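PDB 4RK0: LacI family sugar-binding transcriptional regulator from Enterococcus faecalis V583, which binds ribose in its sugar-binding domain and, as a LacI family member, probably regulates transcription by binding DNA. Local coordinates for residues Pro225-Ala230 / Arg267-Pro272. Residues are numbered along the deposited sequence; the frame is centred on the assembly and turned at random.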
ATOM      1  N   PRO A 225     -13.719  -2.101 -14.056  1.00 26.17           N
ATOM      2  CA  PRO A 225     -13.791  -1.828 -12.628  1.00 23.89           C
ATOM      3  C   PRO A 225     -14.424  -3.018 -11.893  1.00 26.53           C
ATOM      4  O   PRO A 225     -15.405  -3.619 -12.390  1.00 26.79           O
ATOM      5  CB  PRO A 225     -14.615  -0.559 -12.535  1.00 33.04           C
ATOM      6  CG  PRO A 225     -14.355   0.128 -13.834  1.00 30.23           C
ATOM      7  CD  PRO A 225     -14.115  -0.926 -14.858  1.00 30.93           C
ATOM      8  N   LEU A 226     -13.839  -3.333 -10.742  1.00 27.03           N
ATOM      9  CA  LEU A 226     -14.091  -4.598 -10.022  1.00 26.30           C
ATOM     10  C   LEU A 226     -15.262  -4.459  -9.023  1.00 23.76           C
ATOM     11  O   LEU A 226     -15.265  -3.597  -8.113  1.00 25.23           O
ATOM     12  CB  LEU A 226     -12.811  -5.069  -9.301  1.00 25.62           C
ATOM     13  CG  LEU A 226     -12.928  -6.299  -8.414  1.00 23.12           C
ATOM     14  CD1 LEU A 226     -13.258  -7.535  -9.250  1.00 19.04           C
ATOM     15  CD2 LEU A 226     -11.632  -6.493  -7.636  1.00 26.90           C
ATOM     16  N   THR A 227     -16.236  -5.338  -9.236  1.00 29.18           N
ATOM     17  CA  THR A 227     -17.375  -5.550  -8.366  1.00 22.89           C
ATOM     18  C   THR A 227     -16.834  -6.272  -7.179  1.00 27.64           C
ATOM     19  O   THR A 227     -16.066  -7.244  -7.333  1.00 24.44           O
ATOM     20  CB  THR A 227     -18.446  -6.387  -9.087  1.00 25.57           C
ATOM     21  OG1 THR A 227     -19.010  -5.624 -10.161  1.00 27.77           O
ATOM     22  CG2 THR A 227     -19.585  -6.818  -8.126  1.00 26.11           C
ATOM     23  N   THR A 228     -17.226  -5.826  -5.991  1.00 22.62           N
ATOM     24  CA  THR A 228     -16.576  -6.289  -4.779  1.00 19.38           C
ATOM     25  C   THR A 228     -17.452  -6.075  -3.545  1.00 26.39           C
ATOM     26  O   THR A 228     -18.491  -5.442  -3.618  1.00 31.42           O
ATOM     27  CB  THR A 228     -15.238  -5.530  -4.600  1.00 24.04           C
ATOM     28  OG1 THR A 228     -14.487  -6.184  -3.598  1.00 24.17           O
ATOM     29  CG2 THR A 228     -15.440  -4.055  -4.254  1.00 25.15           C
ATOM     30  N   ILE A 229     -17.044  -6.661  -2.436  1.00 28.68           N
ATOM     31  CA  ILE A 229     -17.680  -6.429  -1.144  1.00 18.30           C
ATOM     32  C   ILE A 229     -16.861  -5.445  -0.388  1.00 22.27           C
ATOM     33  O   ILE A 229     -15.680  -5.686  -0.170  1.00 26.82           O
ATOM     34  CB  ILE A 229     -17.745  -7.736  -0.326  1.00 24.12           C
ATOM     35  CG1 ILE A 229     -18.570  -8.781  -1.042  1.00 22.75           C
ATOM     36  CG2 ILE A 229     -18.340  -7.444   1.060  1.00 36.54           C
ATOM     37  CD1 ILE A 229     -19.907  -8.338  -1.583  1.00 29.47           C
ATOM     38  N   ALA A 230     -17.460  -4.324   0.013  1.00 23.18           N
ATOM     39  CA  ALA A 230     -16.721  -3.292   0.689  1.00 24.21           C
ATOM     40  C   ALA A 230     -16.656  -3.510   2.203  1.00 26.61           C
ATOM     41  O   ALA A 230     -17.677  -3.639   2.860  1.00 28.56           O
ATOM     42  CB  ALA A 230     -17.329  -1.905   0.426  1.00 28.48           C
ATOM     43  N   ARG A 267     -19.881  -2.968  -9.872  1.00 24.72           N
ATOM     44  CA  ARG A 267     -19.174  -2.262 -10.925  1.00 29.43           C
ATOM     45  C   ARG A 267     -19.370  -3.000 -12.230  1.00 32.10           C
ATOM     46  O   ARG A 267     -20.536  -3.249 -12.641  1.00 31.46           O
ATOM     47  CB  ARG A 267     -17.702  -2.038 -10.531  1.00 23.28           C
ATOM     48  CG  ARG A 267     -17.564  -1.134  -9.356  1.00 28.25           C
ATOM     49  CD  ARG A 267     -16.147  -0.597  -9.203  1.00 31.66           C
ATOM     50  NE  ARG A 267     -16.079   0.326  -8.083  1.00 25.79           N
ATOM     51  CZ  ARG A 267     -15.702   0.001  -6.836  1.00 26.99           C
ATOM     52  NH1 ARG A 267     -15.396  -1.256  -6.524  1.00 25.80           N
ATOM     53  NH2 ARG A 267     -15.664   0.933  -5.890  1.00 27.66           N
ATOM     54  N   PHE A 268     -18.288  -3.378 -12.910  1.00 28.18           N
ATOM     55  CA  PHE A 268     -18.409  -3.841 -14.266  1.00 31.29           C
ATOM     56  C   PHE A 268     -17.763  -5.175 -14.529  1.00 27.82           C
ATOM     57  O   PHE A 268     -17.649  -5.615 -15.683  1.00 26.60           O
ATOM     58  CB  PHE A 268     -17.940  -2.730 -15.231  1.00 31.23           C
ATOM     59  CG  PHE A 268     -18.880  -1.566 -15.259  1.00 35.54           C
ATOM     60  CD1 PHE A 268     -20.041  -1.615 -16.032  1.00 47.29           C
ATOM     61  CD2 PHE A 268     -18.677  -0.459 -14.444  1.00 34.13           C
ATOM     62  CE1 PHE A 268     -20.943  -0.563 -16.033  1.00 55.20           C
ATOM     63  CE2 PHE A 268     -19.586   0.603 -14.440  1.00 47.61           C
ATOM     64  CZ  PHE A 268     -20.716   0.548 -15.238  1.00 63.56           C
ATOM     65  N   SER A 269     -17.421  -5.895 -13.474  1.00 25.69           N
ATOM     66  CA  SER A 269     -16.696  -7.151 -13.673  1.00 27.42           C
ATOM     67  C   SER A 269     -17.567  -8.418 -13.660  1.00 32.91           C
ATOM     68  O   SER A 269     -17.056  -9.502 -13.771  1.00 23.31           O
ATOM     69  CB  SER A 269     -15.566  -7.252 -12.629  1.00 26.07           C
ATOM     70  OG  SER A 269     -16.084  -7.457 -11.331  1.00 24.18           O
ATOM     71  N   THR A 270     -18.872  -8.259 -13.512  1.00 30.45           N
ATOM     72  CA  THR A 270     -19.801  -9.369 -13.717  1.00 24.44           C
ATOM     73  C   THR A 270     -20.844  -9.062 -14.766  1.00 31.26           C
ATOM     74  O   THR A 270     -21.146  -7.906 -15.043  1.00 32.40           O
ATOM     75  CB  THR A 270     -20.538  -9.736 -12.399  1.00 26.88           C
ATOM     76  OG1 THR A 270     -21.482  -8.707 -12.056  1.00 30.15           O
ATOM     77  CG2 THR A 270     -19.548  -9.909 -11.252  1.00 32.85           C
ATOM     78  N   ALA A 271     -21.421 -10.120 -15.330  1.00 31.76           N
ATOM     79  CA  ALA A 271     -22.509  -9.980 -16.257  1.00 24.37           C
ATOM     80  C   ALA A 271     -23.427 -11.201 -16.229  1.00 31.56           C
ATOM     81  O   ALA A 271     -23.001 -12.296 -15.869  1.00 28.39           O
ATOM     82  CB  ALA A 271     -21.988  -9.746 -17.688  1.00 38.41           C
ATOM     83  N   PRO A 272     -24.695 -11.017 -16.629  1.00 32.62           N
ATOM     84  CA  PRO A 272     -25.578 -12.194 -16.590  1.00 32.04           C
ATOM     85  C   PRO A 272     -25.127 -13.262 -17.542  1.00 31.66           C
ATOM     86  O   PRO A 272     -24.728 -12.981 -18.681  1.00 38.37           O
ATOM     87  CB  PRO A 272     -26.971 -11.636 -16.948  1.00 37.66           C
ATOM     88  CG  PRO A 272     -26.879 -10.164 -16.842  1.00 41.51           C
ATOM     89  CD  PRO A 272     -25.424  -9.764 -16.881  1.00 35.36           C
TER
HETATM   90  O   HOH W   1     -20.541  -6.332 -12.137  1.00 32.08           O
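Thr227 comes closest to Arg267, CA to CA 4.5 Å, where the loop leading into strand 228-230 runs beside the loop that follows strand 257-265; one main-chain bond joins the two segments, Phe268 N to Pro225 O at 2.9 Å, with the donor above the carbonyl plane. Thr227 OG1, turned beside its own backbone N (chi1 -68°), accepts from Arg267 N at 2.8 Å, while Ser269 OG accepts from Thr227 N at 3.0 Å and also bonds Ile210 O, so two bonds grip Thr227, one at its OG1 and one at its N. Both segments belong to the periplasmic-binding-protein-like fold of LacI regulators, in which strand 228-230 lies at one edge of the mixed sheet, antiparallel to 257-265. The Arg267 chain, extended from CG to NE, passes Pro225 CB with its CD at 3.7 Å and brings NH1 to Leu226 O at 2.8 Å, the oxygen lying in the guanidinium plane and the N-H nearly straight at 162°. NH2 forms a salt bridge with Glu220 and a hydrogen bond with Asn215; together with the NH1 bond these probably fix the group's rotation. One water links Thr227 OG1, 2.6 Å away, with Thr270 N and OG1; His119 and Gln123 also bond Thr270 OG1.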